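Local coordinates for protein thiazoline oxidase/subtilisin-like protease (Prochloron didemni, PDB 4H6X) that matures patellamide precursor peptides as a subtilisin-like protease, probably cutting them and joining their ends by transamidation, at residues H9-L13 / V125-A129; Y73-Q77 / Q261-E265; A168-A174 / N199-P205; A306-T310 / G334-L339. All coordinates share one frame; numbering follows the deposited sequence.

In the fold
The chain has the parallel sheet of a subtilase, with helices on both faces, and contact 3 joins two of the inner strands. Its P205 touches the residues of the probable Ser-His-Asp triad (S274, H109, D39). Contact 1 packs the N-terminal loop on the loop after helix 101-118, its centre about 20 Å from that of contact 3. Contact 4 pairs two C-terminal helices, with about 18 Å between its centre and that of contact 3. Contact 2 sets helix 70-82 on a turn. The centres of contacts 2 and 4 are about 39 Å apart, on opposite sides of the chain's centre.

Contact 1 of 4, residues H9-L13 / V125-A129; sequences HPHDL and VFGIA
H11 lies over one face of the F126 ring. Its CD2 is 3.5 Å from F126 CD2 and sits toward the rim of that face rather than over the middle. The two rings are inclined at 56°, with centroids 4.9 Å apart, so the pair is neither a parallel stack nor a T-shaped one. F126 CG is anti to its backbone N (chi1 170°), which carries the ring out toward the backbone of 9-13. There its edge meets two carbonyls. F126 CE2 is 3.2 Å from P10 O and 3.4 Å from H9 O. H9 adds its CB beside F126 CZ.

The imidazole of H11 has a second neighbour. I128 CD1 lies over one of its faces, 3.6 Å from H11 CE1, and the two side chains run at about a right angle. L13 N donates a fairly straight bond of 3.0 Å to H11 ND1, which helps to fix the rotation of the ring. H11 NE2 approaches F126 O at 2.8 Å, obliquely to the ring plane. Beyond the pair, H24 meets the F126 ring, and L20 of helix 20-26 touches H11, L13 and I128.

The chemistry is mixed. Aromatic C-H groups, slightly positive, face carbonyl oxygens; the F126 face takes the imidazole CD2 of H11, and a face of H11 takes the methyl I128 CD1. The joint rests on these contacts, with L13 N steadying the imidazole.

Contact 2 of 4, residues Y73-Q77 / Q261-E265; sequences YAAFQ and QPCTE
Y73 of helix 70-82 faces P262 in a type II turn running from Q261 to T264, with C263 at the third position in a conformation of positive phi; the CA atoms of Y73 and P262 are 6.8 Å apart. The proline meets one face of the tyrosine ring with its CB-CG edge. P262 CB stands 3.8 Å from the centroid of the Y73 ring, 10° off its normal, which makes a CH-pi contact over the centre of the face. P262 CG adds a touch on Y73 CE1 at 3.6 Å. C263 SG comes to the same ring obliquely, 3.5 Å from Y73 CD2.

One turn further along the helix, Q77 reaches out with an extended chain. Its NE2 donates to P262 O at 2.8 Å, almost straight at 176°. The bond uses a lone pair in the carbonyl plane and lies in the Q77 amide plane too. Q77 OE1 is 3.6 Å from T264 CG2, and the side chain of Q261 crosses that of Q77 at a slant.

The turn links strands 257-259 and 268-270, and D43 accepts from C263 N. Helix 101-118 lies next to both partners: N107 bonds to Y73 OH, I104 touches Y73, and D108 touches P262.

Contact 3 of 4, residues A168-A174 / N199-P205; sequences ANIIHCA and NVLIVSP
A168 meets V200 at the start of the pairing, its O 3.4 Å from V200 CG2. N169 follows. Its O accepts from L201 N at 3.0 Å and also takes a CA-H contact from V200. A water lies 2.7 Å from N199 O and close to N169 OD1, joining the two loops that precede the strands.

Strand 170-173 then runs parallel to 201-205, with their axes 20° apart. I170 shares one face of the sheet with H172, L201 and V203, and its CG2 touches V203 CG2 at 4.0 Å. I171 points to the other face. Its N donates to L201 O at 2.8 Å, nearly along the C=O axis, and its O accepts from V203 N. I171 and I202 lie side by side, pointing the same way, with I202 CD1 3.6 Å from I171 CB. With I171 CG1 anti to the carbonyl carbon (chi1 -58°), that branch meets V200 CG1 at 3.8 Å. An alanine here would keep the CB against I202 CD1, but V200 CG1 would probably lose its neighbour and a gap open toward I160 and A163 of helix 154-165.

H172 packs on helix 273-293 through A277 and T281. C173 N closes the ladder on V203 O, and P205 CD comes 3.3 Å from C173 O.

Helix 187-197 connects the two strands, a beta-alpha-beta crossover. Four backbone bonds satisfy polar groups between largely buried strands. The branched side chains fill both faces, and P205 brings the end of the ladder to the probable triad.

Contact 4 of 4, residues A306-T310 / G334-L339; sequences ALLKT and GAMKVL
A306 O, which A335 CB approaches from across the contact, takes two donors from T310. T310 OG1 gives the shorter bond, 2.8 Å, and T310 N the longer, 3.3 Å. The hydroxyl can fold back on this carbonyl, four residues earlier and beside the backbone bond, because it sits between the backbone N and the carbonyl carbon of T310 (chi1 64°). T310 CG2 then turns to the other helix, 3.4 Å from G334 O and 3.6 Å from V338 CG2. With an alanine in place of the threonine, A306 O is likely to keep only the longer bond from T310 N, and V338 CG2 would probably be left without its methyl neighbour.

Two C-terminal helices, 300-309 and 332-340, come close where A306 and A335 face each other, their CA atoms 4.9 Å apart, and G334 meets T310. A CB on G334 would clash with that of T310. A306 CB fits between two larger side chains, 3.7 Å from both V338 CG1 and L339 CG. L307 bends its CD2 across to A335 CB at 3.8 Å.

Helix 273-293 carries both: L307 touches S284 and L287, and M336 touches L287 and L290. N331 bonds to T310 O and G334 N.

Contact 1 of 4, residues H9-L13 / V125-A129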
loop_
_atom_site.group_PDB
_atom_site.type_symbol
_atom_site.label_atom_id
_atom_site.label_comp_id
_atom_site.label_asym_id
_atom_site.label_seq_id
_atom_site.Cartn_x
_atom_site.Cartn_y
_atom_site.Cartn_z
ATOM N N HIS A 9 -17.686 3.998 -9.955
ATOM C CA HIS A 9 -16.272 3.944 -10.318
ATOM C C HIS A 9 -15.765 2.509 -10.299
ATOM O O HIS A 9 -15.103 2.098 -9.337
ATOM C CB HIS A 9 -15.455 4.831 -9.382
ATOM C CG HIS A 9 -15.916 6.256 -9.351
ATOM N ND1 HIS A 9 -16.829 6.724 -8.431
ATOM C CD2 HIS A 9 -15.608 7.309 -10.143
ATOM C CE1 HIS A 9 -17.051 8.008 -8.645
ATOM N NE2 HIS A 9 -16.322 8.388 -9.678
ATOM N N PRO A 10 -16.083 1.738 -11.361
ATOM C CA PRO A 10 -15.708 0.328 -11.441
ATOM C C PRO A 10 -14.218 0.146 -11.167
ATOM O O PRO A 10 -13.388 0.829 -11.764
ATOM C CB PRO A 10 -16.031 -0.045 -12.895
ATOM C CG PRO A 10 -17.072 0.933 -13.316
ATOM C CD PRO A 10 -16.747 2.203 -12.597
ATOM N N HIS A 11 -13.899 -0.759 -10.255
ATOM C CA HIS A 11 -12.525 -1.021 -9.871
ATOM C C HIS A 11 -12.282 -2.500 -10.048
ATOM O O HIS A 11 -13.187 -3.304 -9.836
ATOM C CB HIS A 11 -12.289 -0.620 -8.407
ATOM C CG HIS A 11 -10.850 -0.666 -7.994
ATOM N ND1 HIS A 11 -10.220 -1.836 -7.628
ATOM C CD2 HIS A 11 -9.917 0.311 -7.896
ATOM C CE1 HIS A 11 -8.959 -1.578 -7.328
ATOM N NE2 HIS A 11 -8.750 -0.282 -7.481
ATOM N N ASP A 12 -11.052 -2.848 -10.415
ATOM C CA ASP A 12 -10.613 -4.229 -10.617
ATOM C C ASP A 12 -10.961 -5.170 -9.461
ATOM O O ASP A 12 -11.185 -6.368 -9.683
ATOM C CB ASP A 12 -9.100 -4.247 -10.875
ATOM C CG ASP A 12 -8.562 -5.635 -11.145
ATOM O OD1 ASP A 12 -8.884 -6.211 -12.210
ATOM O OD2 ASP A 12 -7.790 -6.152 -10.309
ATOM N N LEU A 13 -11.005 -4.632 -8.235
ATOM C CA LEU A 13 -11.191 -5.456 -7.037
ATOM C C LEU A 13 -12.621 -5.410 -6.482
ATOM O O LEU A 13 -12.900 -6.017 -5.442
ATOM C CB LEU A 13 -10.171 -5.073 -5.940
ATOM C CG LEU A 13 -8.682 -5.221 -6.282
ATOM C CD1 LEU A 13 -7.776 -4.640 -5.199
ATOM C CD2 LEU A 13 -8.325 -6.681 -6.575
ATOM N N VAL A 125 -3.746 2.031 -14.277
ATOM C CA VAL A 125 -3.942 1.578 -12.890
ATOM C C VAL A 125 -4.821 2.533 -12.092
ATOM O O VAL A 125 -4.438 3.662 -11.789
ATOM C CB VAL A 125 -2.609 1.332 -12.141
ATOM C CG1 VAL A 125 -2.878 0.741 -10.758
ATOM C CG2 VAL A 125 -1.710 0.394 -12.924
ATOM N N PHE A 126 -6.014 2.061 -11.763
ATOM C CA PHE A 126 -6.966 2.811 -10.961
ATOM C C PHE A 126 -6.787 2.352 -9.504
ATOM O O PHE A 126 -7.090 1.215 -9.170
ATOM C CB PHE A 126 -8.380 2.534 -11.485
ATOM C CG PHE A 126 -9.500 3.047 -10.608
ATOM C CD1 PHE A 126 -9.352 4.188 -9.829
ATOM C CD2 PHE A 126 -10.738 2.385 -10.600
ATOM C CE1 PHE A 126 -10.393 4.649 -9.038
ATOM C CE2 PHE A 126 -11.787 2.849 -9.820
ATOM C CZ PHE A 126 -11.611 3.979 -9.034
ATOM N N GLY A 127 -6.254 3.234 -8.665
ATOM C CA GLY A 127 -5.974 2.884 -7.272
ATOM C C GLY A 127 -7.207 2.951 -6.381
ATOM O O GLY A 127 -8.254 3.425 -6.799
ATOM N N ILE A 128 -7.074 2.474 -5.150
ATOM C CA ILE A 128 -8.180 2.471 -4.186
ATOM C C ILE A 128 -8.571 3.891 -3.790
ATOM O O ILE A 128 -9.763 4.205 -3.646
ATOM C CB ILE A 128 -7.818 1.622 -2.944
ATOM C CG1 ILE A 128 -7.539 0.165 -3.360
ATOM C CG2 ILE A 128 -8.913 1.690 -1.881
ATOM C CD1 ILE A 128 -8.740 -0.603 -3.891
ATOM N N ALA A 129 -7.580 4.764 -3.650
ATOM C CA ALA A 129 -7.831 6.097 -3.112
ATOM C C ALA A 129 -7.140 7.205 -3.925
ATOM O O ALA A 129 -6.258 7.923 -3.403
ATOM C CB ALA A 129 -7.435 6.146 -1.638
#

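Contact 2 of 4, residues Y73-Q77 / Q261-E265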
loop_
_atom_site.group_PDB
_atom_site.type_symbol
_atom_site.label_atom_id
_atom_site.label_comp_id
_atom_site.label_asym_id
_atom_site.label_seq_id
_atom_site.Cartn_x
_atom_site.Cartn_y
_atom_site.Cartn_z
ATOM N N TYR A 73 15.781 -1.538 -15.954
ATOM C CA TYR A 73 14.404 -1.922 -15.641
ATOM C C TYR A 73 13.855 -2.907 -16.681
ATOM O O TYR A 73 13.239 -3.907 -16.319
ATOM C CB TYR A 73 13.500 -0.698 -15.496
ATOM C CG TYR A 73 13.703 0.074 -14.196
ATOM C CD1 TYR A 73 13.432 -0.518 -12.951
ATOM C CD2 TYR A 73 14.151 1.399 -14.210
ATOM C CE1 TYR A 73 13.609 0.191 -11.769
ATOM C CE2 TYR A 73 14.333 2.118 -13.029
ATOM C CZ TYR A 73 14.055 1.513 -11.812
ATOM O OH TYR A 73 14.232 2.223 -10.635
ATOM N N ALA A 74 14.120 -2.640 -17.966
ATOM C CA ALA A 74 13.636 -3.505 -19.056
ATOM C C ALA A 74 14.170 -4.911 -18.923
ATOM O O ALA A 74 13.450 -5.870 -19.178
ATOM C CB ALA A 74 13.986 -2.920 -20.427
ATOM N N ALA A 75 15.432 -5.032 -18.512
ATOM C CA ALA A 75 16.043 -6.325 -18.269
ATOM C C ALA A 75 15.324 -7.086 -17.148
ATOM O O ALA A 75 15.019 -8.270 -17.279
ATOM C CB ALA A 75 17.519 -6.158 -17.951
ATOM N N PHE A 76 15.073 -6.404 -16.031
ATOM C CA PHE A 76 14.315 -7.006 -14.927
ATOM C C PHE A 76 12.925 -7.425 -15.404
ATOM O O PHE A 76 12.452 -8.509 -15.083
ATOM C CB PHE A 76 14.195 -5.998 -13.775
ATOM C CG PHE A 76 13.463 -6.521 -12.573
ATOM C CD1 PHE A 76 14.155 -7.133 -11.537
ATOM C CD2 PHE A 76 12.091 -6.380 -12.468
ATOM C CE1 PHE A 76 13.484 -7.616 -10.411
ATOM C CE2 PHE A 76 11.408 -6.851 -11.346
ATOM C CZ PHE A 76 12.110 -7.485 -10.328
ATOM N N GLN A 77 12.269 -6.549 -16.156
ATOM C CA GLN A 77 10.896 -6.806 -16.576
ATOM C C GLN A 77 10.776 -7.934 -17.597
ATOM O O GLN A 77 9.788 -8.666 -17.586
ATOM C CB GLN A 77 10.223 -5.524 -17.056
ATOM C CG GLN A 77 10.010 -4.553 -15.904
ATOM C CD GLN A 77 9.685 -3.151 -16.353
ATOM O OE1 GLN A 77 9.321 -2.918 -17.509
ATOM N NE2 GLN A 77 9.810 -2.193 -15.433
ATOM N N GLN A 261 4.585 -0.684 -13.216
ATOM C CA GLN A 261 5.992 -1.039 -13.166
ATOM C C GLN A 261 6.782 0.088 -13.855
ATOM O O GLN A 261 6.259 0.737 -14.770
ATOM C CB GLN A 261 6.246 -2.416 -13.808
ATOM C CG GLN A 261 6.011 -2.477 -15.315
ATOM C CD GLN A 261 5.824 -3.880 -15.860
ATOM O OE1 GLN A 261 4.944 -4.109 -16.691
ATOM N NE2 GLN A 261 6.648 -4.812 -15.425
ATOM N N PRO A 262 8.024 0.347 -13.403
ATOM C CA PRO A 262 8.781 1.508 -13.898
ATOM C C PRO A 262 8.978 1.517 -15.419
ATOM O O PRO A 262 9.114 0.454 -16.028
ATOM C CB PRO A 262 10.160 1.365 -13.227
ATOM C CG PRO A 262 9.997 0.371 -12.134
ATOM C CD PRO A 262 8.771 -0.441 -12.403
ATOM N N CYS A 263 9.001 2.722 -15.991
ATOM C CA CYS A 263 9.450 2.990 -17.371
ATOM C C CYS A 263 8.519 2.501 -18.475
ATOM O O CYS A 263 8.891 2.518 -19.649
ATOM C CB CYS A 263 10.853 2.440 -17.607
ATOM S SG CYS A 263 12.095 3.139 -16.512
ATOM N N THR A 264 7.321 2.066 -18.107
ATOM C CA THR A 264 6.362 1.617 -19.098
ATOM C C THR A 264 4.929 1.852 -18.656
ATOM O O THR A 264 4.631 1.869 -17.467
ATOM C CB THR A 264 6.556 0.145 -19.515
ATOM O OG1 THR A 264 5.510 -0.219 -20.419
ATOM C CG2 THR A 264 6.503 -0.800 -18.309
ATOM N N GLU A 265 4.049 2.016 -19.636
ATOM C CA GLU A 265 2.641 2.231 -19.362
ATOM C C GLU A 265 1.894 0.930 -19.102
ATOM O O GLU A 265 0.790 0.962 -18.562
ATOM C CB GLU A 265 1.980 3.035 -20.487
ATOM C CG GLU A 265 2.337 4.511 -20.454
ATOM C CD GLU A 265 1.860 5.215 -19.183
ATOM O OE1 GLU A 265 0.740 4.928 -18.699
ATOM O OE2 GLU A 265 2.605 6.070 -18.676
#

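Contact 3 of 4, residues A168-A174 / N199-P205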
loop_
_atom_site.group_PDB
_atom_site.type_symbol
_atom_site.label_atom_id
_atom_site.label_comp_id
_atom_site.label_asym_id
_atom_site.label_seq_id
_atom_site.Cartn_x
_atom_site.Cartn_y
_atom_site.Cartn_z
ATOM N N ALA A 168 1.705 12.641 8.053
ATOM C CA ALA A 168 1.084 11.360 7.764
ATOM C C ALA A 168 -0.128 11.159 8.665
ATOM O O ALA A 168 -0.057 11.412 9.879
ATOM C CB ALA A 168 2.063 10.215 7.984
ATOM N N ASN A 169 -1.223 10.736 8.037
ATOM C CA ASN A 169 -2.354 10.109 8.702
ATOM C C ASN A 169 -2.154 8.596 8.705
ATOM O O ASN A 169 -2.571 7.898 9.640
ATOM C CB ASN A 169 -3.653 10.467 7.966
ATOM C CG ASN A 169 -4.032 11.935 8.143
ATOM O OD1 ASN A 169 -4.341 12.374 9.250
ATOM N ND2 ASN A 169 -3.967 12.700 7.072
ATOM N N ILE A 170 -1.533 8.102 7.633
ATOM C CA ILE A 170 -1.219 6.681 7.472
ATOM C C ILE A 170 0.219 6.591 6.991
ATOM O O ILE A 170 0.614 7.327 6.095
ATOM C CB ILE A 170 -2.132 5.990 6.440
ATOM C CG1 ILE A 170 -3.619 6.184 6.803
ATOM C CG2 ILE A 170 -1.798 4.494 6.306
ATOM C CD1 ILE A 170 -4.585 5.584 5.778
ATOM N N ILE A 171 0.983 5.703 7.607
ATOM C CA ILE A 171 2.323 5.365 7.159
ATOM C C ILE A 171 2.284 3.915 6.677
ATOM O O ILE A 171 1.991 2.995 7.455
ATOM C CB ILE A 171 3.368 5.513 8.290
ATOM C CG1 ILE A 171 3.364 6.945 8.853
ATOM C CG2 ILE A 171 4.753 5.094 7.788
ATOM C CD1 ILE A 171 4.176 7.156 10.137
ATOM N N HIS A 172 2.547 3.731 5.387
ATOM C CA HIS A 172 2.650 2.412 4.790
ATOM C C HIS A 172 4.115 1.956 4.745
ATOM O O HIS A 172 4.932 2.567 4.035
ATOM C CB HIS A 172 2.056 2.436 3.375
ATOM C CG HIS A 172 1.931 1.081 2.756
ATOM N ND1 HIS A 172 2.963 0.477 2.068
ATOM C CD2 HIS A 172 0.897 0.211 2.720
ATOM C CE1 HIS A 172 2.573 -0.711 1.641
ATOM N NE2 HIS A 172 1.326 -0.901 2.035
ATOM N N CYS A 173 4.441 0.905 5.502
ATOM C CA CYS A 173 5.807 0.348 5.545
ATOM C C CYS A 173 5.879 -1.014 4.886
ATOM O O CYS A 173 5.151 -1.927 5.274
ATOM C CB CYS A 173 6.324 0.151 6.980
ATOM S SG CYS A 173 5.880 1.367 8.223
ATOM N N ALA A 174 6.785 -1.145 3.914
ATOM C CA ALA A 174 7.168 -2.435 3.307
ATOM C C ALA A 174 5.972 -3.167 2.709
ATOM O O ALA A 174 6.081 -3.810 1.670
ATOM C CB ALA A 174 7.901 -3.323 4.312
ATOM N N ASN A 199 -2.249 9.302 16.809
ATOM C CA ASN A 199 -3.380 9.158 15.892
ATOM C C ASN A 199 -2.947 8.879 14.430
ATOM O O ASN A 199 -3.578 9.331 13.489
ATOM C CB ASN A 199 -4.296 10.398 15.996
ATOM C CG ASN A 199 -5.607 10.235 15.240
ATOM O OD1 ASN A 199 -6.185 9.143 15.200
ATOM N ND2 ASN A 199 -6.074 11.319 14.629
ATOM N N VAL A 200 -1.864 8.126 14.262
ATOM C CA VAL A 200 -1.341 7.785 12.935
ATOM C C VAL A 200 -1.328 6.275 12.782
ATOM O O VAL A 200 -0.732 5.566 13.598
ATOM C CB VAL A 200 0.084 8.352 12.707
ATOM C CG1 VAL A 200 0.610 7.973 11.310
ATOM C CG2 VAL A 200 0.069 9.860 12.894
ATOM N N LEU A 201 -1.991 5.793 11.732
ATOM C CA LEU A 201 -2.065 4.356 11.446
ATOM C C LEU A 201 -0.817 3.866 10.699
ATOM O O LEU A 201 -0.427 4.459 9.692
ATOM C CB LEU A 201 -3.315 4.061 10.589
ATOM C CG LEU A 201 -3.602 2.606 10.191
ATOM C CD1 LEU A 201 -3.863 1.724 11.417
ATOM C CD2 LEU A 201 -4.779 2.550 9.221
ATOM N N ILE A 202 -0.241 2.765 11.180
ATOM C CA ILE A 202 0.835 2.052 10.521
ATOM C C ILE A 202 0.257 0.813 9.850
ATOM O O ILE A 202 -0.432 0.017 10.500
ATOM C CB ILE A 202 1.923 1.595 11.532
ATOM C CG1 ILE A 202 2.616 2.791 12.188
ATOM C CG2 ILE A 202 2.929 0.659 10.869
ATOM C CD1 ILE A 202 3.594 3.517 11.289
ATOM N N VAL A 203 0.524 0.666 8.550
ATOM C CA VAL A 203 0.113 -0.531 7.795
ATOM C C VAL A 203 1.352 -1.246 7.277
ATOM O O VAL A 203 2.269 -0.627 6.704
ATOM C CB VAL A 203 -0.857 -0.210 6.618
ATOM C CG1 VAL A 203 -1.351 -1.496 5.955
ATOM C CG2 VAL A 203 -2.062 0.601 7.093
ATOM N N SER A 204 1.374 -2.553 7.488
ATOM C CA SER A 204 2.509 -3.357 7.139
ATOM C C SER A 204 2.009 -4.753 6.760
ATOM O O SER A 204 1.015 -5.221 7.310
ATOM C CB SER A 204 3.478 -3.391 8.328
ATOM O OG SER A 204 4.427 -4.417 8.201
ATOM N N PRO A 205 2.669 -5.403 5.783
ATOM C CA PRO A 205 2.328 -6.777 5.412
ATOM C C PRO A 205 2.863 -7.749 6.443
ATOM O O PRO A 205 3.814 -7.429 7.137
ATOM C CB PRO A 205 3.068 -6.974 4.085
ATOM C CG PRO A 205 4.221 -6.027 4.136
ATOM C CD PRO A 205 3.745 -4.849 4.933
HETATM O O HOH W 1 -4.538 9.925 11.080
#

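Contact 4 of 4, residues A306-T310 / G334-L339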
loop_
_atom_site.group_PDB
_atom_site.type_symbol
_atom_site.label_atom_id
_atom_site.label_comp_id
_atom_site.label_asym_id
_atom_site.label_seq_id
_atom_site.Cartn_x
_atom_site.Cartn_y
_atom_site.Cartn_z
ATOM N N ALA A 306 -12.479 -0.844 13.863
ATOM C CA ALA A 306 -13.662 -1.151 13.048
ATOM C C ALA A 306 -13.371 -2.227 12.010
ATOM O O ALA A 306 -14.182 -3.143 11.836
ATOM C CB ALA A 306 -14.221 0.087 12.366
ATOM N N LEU A 307 -12.217 -2.118 11.340
ATOM C CA LEU A 307 -11.781 -3.124 10.379
ATOM C C LEU A 307 -11.494 -4.467 11.036
ATOM O O LEU A 307 -11.923 -5.514 10.530
ATOM C CB LEU A 307 -10.558 -2.646 9.563
ATOM C CG LEU A 307 -10.802 -1.501 8.580
ATOM C CD1 LEU A 307 -9.486 -0.910 8.084
ATOM C CD2 LEU A 307 -11.695 -1.955 7.426
ATOM N N LEU A 308 -10.781 -4.456 12.160
ATOM C CA LEU A 308 -10.460 -5.723 12.821
ATOM C C LEU A 308 -11.689 -6.414 13.440
ATOM O O LEU A 308 -11.855 -7.625 13.284
ATOM C CB LEU A 308 -9.339 -5.557 13.856
ATOM C CG LEU A 308 -7.961 -5.154 13.295
ATOM C CD1 LEU A 308 -7.066 -4.703 14.436
ATOM C CD2 LEU A 308 -7.305 -6.292 12.511
ATOM N N LYS A 309 -12.533 -5.640 14.124
ATOM C CA LYS A 309 -13.728 -6.175 14.797
ATOM C C LYS A 309 -14.741 -6.783 13.840
ATOM O O LYS A 309 -15.447 -7.720 14.198
ATOM C CB LYS A 309 -14.421 -5.078 15.627
ATOM C CG LYS A 309 -13.695 -4.743 16.923
ATOM C CD LYS A 309 -13.595 -5.954 17.845
ATOM C CE LYS A 309 -13.551 -5.526 19.309
ATOM N NZ LYS A 309 -13.407 -6.693 20.224
ATOM N N THR A 310 -14.807 -6.254 12.619
ATOM C CA THR A 310 -15.798 -6.724 11.649
ATOM C C THR A 310 -15.194 -7.699 10.648
ATOM O O THR A 310 -15.904 -8.217 9.768
ATOM C CB THR A 310 -16.426 -5.555 10.888
ATOM O OG1 THR A 310 -15.415 -4.906 10.105
ATOM C CG2 THR A 310 -17.053 -4.559 11.866
ATOM N N GLY A 334 -19.411 -4.120 7.089
ATOM C CA GLY A 334 -19.411 -4.174 8.564
ATOM C C GLY A 334 -18.673 -3.007 9.217
ATOM O O GLY A 334 -19.132 -2.443 10.223
ATOM N N ALA A 335 -17.525 -2.631 8.645
ATOM C CA ALA A 335 -16.711 -1.541 9.179
ATOM C C ALA A 335 -17.392 -0.181 8.992
ATOM O O ALA A 335 -17.287 0.704 9.847
ATOM C CB ALA A 335 -15.322 -1.545 8.541
ATOM N N MET A 336 -18.114 -0.033 7.882
ATOM C CA MET A 336 -18.893 1.178 7.632
ATOM C C MET A 336 -20.002 1.321 8.671
ATOM O O MET A 336 -20.228 2.398 9.214
ATOM C CB MET A 336 -19.520 1.134 6.243
ATOM C CG MET A 336 -18.521 1.123 5.106
ATOM S SD MET A 336 -18.048 2.796 4.692
ATOM C CE MET A 336 -19.394 3.262 3.614
ATOM N N LYS A 337 -20.699 0.223 8.931
ATOM C CA LYS A 337 -21.751 0.227 9.943
ATOM C C LYS A 337 -21.184 0.657 11.301
ATOM O O LYS A 337 -21.787 1.472 11.991
ATOM C CB LYS A 337 -22.427 -1.142 10.021
ATOM C CG LYS A 337 -23.802 -1.099 10.669
ATOM C CD LYS A 337 -24.812 -1.932 9.889
ATOM C CE LYS A 337 -24.519 -3.426 9.963
ATOM N NZ LYS A 337 -24.915 -4.120 8.699
ATOM N N VAL A 338 -20.009 0.145 11.662
ATOM C CA VAL A 338 -19.376 0.505 12.941
ATOM C C VAL A 338 -19.001 1.985 12.974
ATOM O O VAL A 338 -19.229 2.664 13.966
ATOM C CB VAL A 338 -18.133 -0.373 13.251
ATOM C CG1 VAL A 338 -17.282 0.244 14.359
ATOM C CG2 VAL A 338 -18.550 -1.790 13.643
ATOM N N LEU A 339 -18.432 2.485 11.880
ATOM C CA LEU A 339 -17.888 3.833 11.865
ATOM C C LEU A 339 -18.949 4.909 11.701
ATOM O O LEU A 339 -18.844 5.960 12.307
ATOM C CB LEU A 339 -16.829 3.983 10.760
ATOM C CG LEU A 339 -15.486 3.299 11.018
ATOM C CD1 LEU A 339 -14.699 3.125 9.723
ATOM C CD2 LEU A 339 -14.695 4.078 12.065
#